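Local coordinates for magnetosome membrane protein MamB, putative Co/Zn/Cd cation transporter. Cation diffusion facilitator family (Desulfamplus magnetovallimortis, PDB 6QFJ), which probably moves divalent metal cations across the magnetosome membrane, as expected of a cation diffusion facilitator, and is represented here by its cytosolic C-terminal domain, at residues N12-T17 / F37-Y42. Residues are numbered along the deposited sequence; the frame is centred on the assembly and turned at random.
Sequences NVLEKT and FEIDLY
Leu14 sets its CG opposite the carbonyl carbon (chi1 -68°) and then runs on extended to CD1, a reach that carries this methyl from helix 2-15 to the strand 34-43. Ile39 answers with its beta-branch: CG2 lies anti to the backbone N and meets Leu14 CD1 at 4.0 Å. Leu41, two residues on and so on the same face of the strand, brings its CD2 to within 4.1 Å of Leu14 CD1. One methyl of the helix thus touches one branch from each of two strand residues. The side chains of Leu14 and Leu41 lie roughly at right angles, whereas Leu14 meets Ile39 at a slant. Leucine suits the helix because its branch point stands one carbon out from the backbone; isoleucine suits the strand, where branching at CB puts a methyl close to the main chain.

The alternation of the strand divides its residues: Ile39 and Leu41 face the helices, while Glu38 forms a salt bridge with Arg29 of strand 22-31 and Asp40 one with Arg76 of strand 71-79. Ile63 and Val59 of helix 49-66 also pack on Ile39 and Leu41, so both helices share this core of the small alpha-beta C-terminal domain characteristic of cation diffusion facilitators.

Next to Leu14, Val13 O is gripped twice, by Lys16 N and by Thr17 OG1 at 2.7 Å. The two donors come from opposite faces of the carbonyl plane, the hydroxyl standing 51° out of it. Threonine fits here because its hydroxyl can turn back onto the carbonyl four residues earlier. Between helix and strand, by contrast, the touching groups are all buried methyls, one small patch of a larger core in which Leu14 also packs on Ile20 and Val23, consistent with cohesion by dispersion and exclusion of water.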
loop_
_atom_site.group_PDB
_atom_site.type_symbol
_atom_site.label_atom_id
_atom_site.label_comp_id
_atom_site.label_asym_id
_atom_site.label_seq_id
_atom_site.Cartn_x
_atom_site.Cartn_y
_atom_site.Cartn_z
ATOM N N ASN A 12 2.800 8.627 -3.493
ATOM C CA ASN A 12 2.054 9.775 -3.989
ATOM C C ASN A 12 0.605 9.374 -4.216
ATOM O O ASN A 12 -0.303 10.088 -3.843
ATOM C CB ASN A 12 2.617 10.319 -5.309
ATOM C CG ASN A 12 3.847 11.183 -5.116
ATOM O OD1 ASN A 12 4.066 11.627 -4.026
ATOM N ND2 ASN A 12 4.694 11.375 -6.145
ATOM N N VAL A 13 0.374 8.184 -4.756
ATOM C CA VAL A 13 -1.010 7.766 -5.014
ATOM C C VAL A 13 -1.751 7.520 -3.746
ATOM O O VAL A 13 -2.913 7.993 -3.537
ATOM C CB VAL A 13 -1.082 6.576 -5.948
ATOM C CG1 VAL A 13 -2.550 6.149 -6.138
ATOM C CG2 VAL A 13 -0.462 6.946 -7.292
ATOM N N LEU A 14 -1.127 6.763 -2.860
ATOM C CA LEU A 14 -1.779 6.301 -1.636
ATOM C C LEU A 14 -2.165 7.511 -0.764
ATOM O O LEU A 14 -3.255 7.528 -0.201
ATOM C CB LEU A 14 -0.868 5.377 -0.815
ATOM C CG LEU A 14 -0.576 4.029 -1.452
ATOM C CD1 LEU A 14 0.322 3.174 -0.586
ATOM C CD2 LEU A 14 -1.810 3.247 -1.763
ATOM N N GLU A 15 -1.325 8.536 -0.744
ATOM C CA GLU A 15 -1.620 9.756 -0.032
ATOM C C GLU A 15 -2.909 10.427 -0.489
ATOM O O GLU A 15 -3.517 11.191 0.266
ATOM C CB GLU A 15 -0.462 10.787 -0.135
ATOM C CG GLU A 15 0.178 11.158 1.178
ATOM C CD GLU A 15 0.778 9.974 1.935
ATOM O OE1 GLU A 15 0.256 9.597 3.040
ATOM O OE2 GLU A 15 1.806 9.472 1.391
ATOM N N LYS A 16 -3.259 10.241 -1.736
ATOM C CA LYS A 16 -4.401 10.892 -2.312
ATOM C C LYS A 16 -5.550 9.915 -2.454
ATOM O O LYS A 16 -6.551 10.234 -3.060
ATOM C CB LYS A 16 -4.051 11.442 -3.697
ATOM C CG LYS A 16 -2.895 12.402 -3.747
ATOM C CD LYS A 16 -2.800 13.024 -5.124
ATOM C CE LYS A 16 -1.526 12.650 -5.846
ATOM N NZ LYS A 16 -0.347 13.435 -5.361
ATOM N N THR A 17 -5.434 8.720 -1.880
ATOM C CA THR A 17 -6.495 7.731 -2.008
ATOM C C THR A 17 -7.410 7.903 -0.796
ATOM O O THR A 17 -6.996 7.664 0.356
ATOM C CB THR A 17 -5.872 6.364 -2.138
ATOM O OG1 THR A 17 -5.043 6.387 -3.297
ATOM C CG2 THR A 17 -6.924 5.234 -2.345
ATOM N N PHE A 37 6.559 -6.117 -2.427
ATOM C CA PHE A 37 6.148 -4.919 -1.669
ATOM C C PHE A 37 5.391 -5.308 -0.413
ATOM O O PHE A 37 4.549 -6.224 -0.440
ATOM C CB PHE A 37 5.270 -4.028 -2.496
ATOM C CG PHE A 37 5.993 -3.366 -3.615
ATOM C CD1 PHE A 37 6.068 -3.987 -4.866
ATOM C CD2 PHE A 37 6.516 -2.112 -3.458
ATOM C CE1 PHE A 37 6.718 -3.379 -5.885
ATOM C CE2 PHE A 37 7.176 -1.497 -4.514
ATOM C CZ PHE A 37 7.306 -2.144 -5.717
ATOM N N GLU A 38 5.744 -4.661 0.699
ATOM C CA GLU A 38 5.000 -4.731 1.962
ATOM C C GLU A 38 4.506 -3.365 2.254
ATOM O O GLU A 38 5.308 -2.408 2.411
ATOM C CB GLU A 38 5.885 -5.231 3.106
ATOM C CG GLU A 38 6.251 -6.706 2.916
ATOM C CD GLU A 38 7.326 -7.201 3.853
ATOM O OE1 GLU A 38 8.234 -6.444 4.211
ATOM O OE2 GLU A 38 7.266 -8.373 4.198
ATOM N N ILE A 39 3.194 -3.233 2.282
ATOM C CA ILE A 39 2.566 -1.949 2.462
ATOM C C ILE A 39 1.722 -1.964 3.743
ATOM O O ILE A 39 0.758 -2.786 3.877
ATOM C CB ILE A 39 1.679 -1.605 1.268
ATOM C CG1 ILE A 39 2.450 -1.830 -0.026
ATOM C CG2 ILE A 39 1.141 -0.185 1.402
ATOM C CD1 ILE A 39 2.874 -0.641 -0.813
ATOM N N ASP A 40 2.072 -1.067 4.675
ATOM C CA ASP A 40 1.302 -0.861 5.894
ATOM C C ASP A 40 0.559 0.451 5.839
ATOM O O ASP A 40 1.167 1.489 5.594
ATOM C CB ASP A 40 2.246 -0.919 7.115
ATOM C CG ASP A 40 2.870 -2.289 7.296
ATOM O OD1 ASP A 40 2.406 -3.274 6.631
ATOM O OD2 ASP A 40 3.871 -2.401 8.018
ATOM N N LEU A 41 -0.741 0.410 6.101
ATOM C CA LEU A 41 -1.614 1.593 6.055
ATOM C C LEU A 41 -2.439 1.783 7.270
ATOM O O LEU A 41 -2.813 0.824 7.930
ATOM C CB LEU A 41 -2.606 1.456 4.924
ATOM C CG LEU A 41 -1.955 1.121 3.562
ATOM C CD1 LEU A 41 -2.991 0.803 2.583
ATOM C CD2 LEU A 41 -1.114 2.263 3.098
ATOM N N TYR A 42 -2.719 3.056 7.588
ATOM C CA TYR A 42 -3.691 3.426 8.584
ATOM C C TYR A 42 -4.988 3.620 7.922
ATOM O O TYR A 42 -5.085 4.228 6.877
ATOM C CB TYR A 42 -3.287 4.784 9.296
ATOM C CG TYR A 42 -2.107 4.674 10.209
ATOM C CD1 TYR A 42 -2.173 3.875 11.315
ATOM C CD2 TYR A 42 -0.892 5.293 9.941
ATOM C CE1 TYR A 42 -1.102 3.722 12.137
ATOM C CE2 TYR A 42 0.206 5.171 10.770
ATOM C CZ TYR A 42 0.078 4.380 11.875
ATOM O OH TYR A 42 1.114 4.217 12.745
#